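Local coordinates for protein serine-pyruvate aminotransferase (agxt) (Sulfolobus solfataricus, PDB 3ZRP) that probably transfers amino groups between serine and pyruvate, using pyridoxal 5'-phosphate, as a class-V aminotransferase, at residues A280-A284 / L285-I289. Sequence-based numbering, arbitrary orientation. Where two conformers were deposited one is given.
Sequences AGLEA and LGLEI
L287 and G286 turn their amides back onto the carbonyls of L282 and E283, closing the C-terminal end of helix 264-284 in a Schellman motif. Just before it, L285 N makes the last helical bond, to G281 O at 3.1 Å; its second bond, to L282 O, is weak. The two bonds of the motif follow: L287 N reaches back to L282 O at 2.9 Å, a fairly straight bond (N-H...O 155°), while G286 N meets E283 O at 2.6 Å from well above the carbonyl plane. G286 makes the reversal with phi at 77°, a value that suits glycine, and from there the chain runs on extended.

Among the side chains, L282 and L287 lie across the cap from one another: L282 CD2 touches L287 CD1 at 3.8 Å, the two chains crossing at a slant. L287 CB also comes within 3.4 Å of L282 O. On the exposed flank E283 bends at chi2 (88°), which carries its carboxylate over to I289, with OE1 3.6 Å from I289 CD1. The other oxygen, E283 OE2, accepts a hydrogen bond from a water 2.9 Å away, and the same water accepts one from I289 N, so the chain leaving the helix is tied to the last helical turn. This glutamate was modelled in two conformers, so that link may be partial. E288 forms salt bridges with K307 and R292.

The leucines face inward: L282 and L285 pack on helix 346-363, and L282 and L287 on V304 of strand 301-305. A284 rests on A375 of helix 372-381.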
# COMPACT_ATOMS: atom_id res chain seq x y z
N ALA A 280 22.98 -19.29 21.63
CA ALA A 280 23.77 -20.35 22.28
C ALA A 280 24.55 -21.14 21.25
O ALA A 280 25.75 -21.40 21.43
CB ALA A 280 22.86 -21.26 23.10
N GLY A 281 23.88 -21.50 20.16
CA GLY A 281 24.52 -22.21 19.07
C GLY A 281 25.61 -21.42 18.37
O GLY A 281 26.63 -21.99 17.98
N LEU A 282 25.40 -20.12 18.19
CA LEU A 282 26.40 -19.26 17.54
C LEU A 282 27.66 -19.11 18.39
O LEU A 282 28.78 -19.13 17.88
CB LEU A 282 25.81 -17.87 17.25
CG LEU A 282 24.72 -17.85 16.17
CD1 LEU A 282 24.02 -16.49 16.14
CD2 LEU A 282 25.32 -18.18 14.81
N GLU A 283 27.43 -18.91 19.69
CA GLU A 283 28.51 -18.79 20.66
C GLU A 283 29.33 -20.09 20.70
O GLU A 283 30.57 -20.07 20.58
CB GLU A 283 27.93 -18.47 22.04
CG GLU A 283 28.27 -17.07 22.58
CD GLU A 283 27.30 -15.96 22.17
OE1 GLU A 283 26.08 -16.20 22.04
OE2 GLU A 283 27.77 -14.82 21.98
N ALA A 284 28.65 -21.22 20.84
CA ALA A 284 29.32 -22.52 20.85
C ALA A 284 30.11 -22.79 19.56
O ALA A 284 31.09 -23.54 19.59
CB ALA A 284 28.32 -23.64 21.13
N LEU A 285 29.72 -22.16 18.45
CA LEU A 285 30.48 -22.24 17.20
C LEU A 285 31.71 -21.32 17.24
O LEU A 285 32.58 -21.37 16.36
CB LEU A 285 29.61 -21.88 15.98
CG LEU A 285 28.66 -22.95 15.39
CD1 LEU A 285 27.69 -22.35 14.34
CD2 LEU A 285 29.40 -24.11 14.79
N GLY A 286 31.75 -20.47 18.27
CA GLY A 286 32.80 -19.44 18.37
C GLY A 286 32.57 -18.26 17.45
O GLY A 286 33.52 -17.58 17.07
N LEU A 287 31.31 -18.01 17.09
CA LEU A 287 30.95 -16.84 16.27
C LEU A 287 30.53 -15.65 17.15
O LEU A 287 29.91 -15.82 18.21
CB LEU A 287 29.83 -17.19 15.28
CG LEU A 287 30.16 -18.21 14.17
CD1 LEU A 287 28.88 -18.77 13.52
CD2 LEU A 287 31.10 -17.60 13.14
N GLU A 288 30.90 -14.45 16.69
CA GLU A 288 30.63 -13.20 17.38
C GLU A 288 29.33 -12.55 16.88
O GLU A 288 29.10 -12.49 15.67
CB GLU A 288 31.79 -12.23 17.17
CG GLU A 288 31.78 -10.99 18.07
CD GLU A 288 32.95 -10.04 17.79
OE1 GLU A 288 33.93 -10.46 17.15
OE2 GLU A 288 32.88 -8.87 18.23
N ILE A 289 28.51 -12.08 17.81
CA ILE A 289 27.25 -11.40 17.49
C ILE A 289 27.50 -9.89 17.24
O ILE A 289 28.37 -9.28 17.88
CB ILE A 289 26.22 -11.65 18.61
CG1 ILE A 289 25.86 -13.16 18.65
CG2 ILE A 289 24.96 -10.81 18.42
CD1 ILE A 289 25.02 -13.59 19.86
O HOH W 1 29.50 -12.84 20.67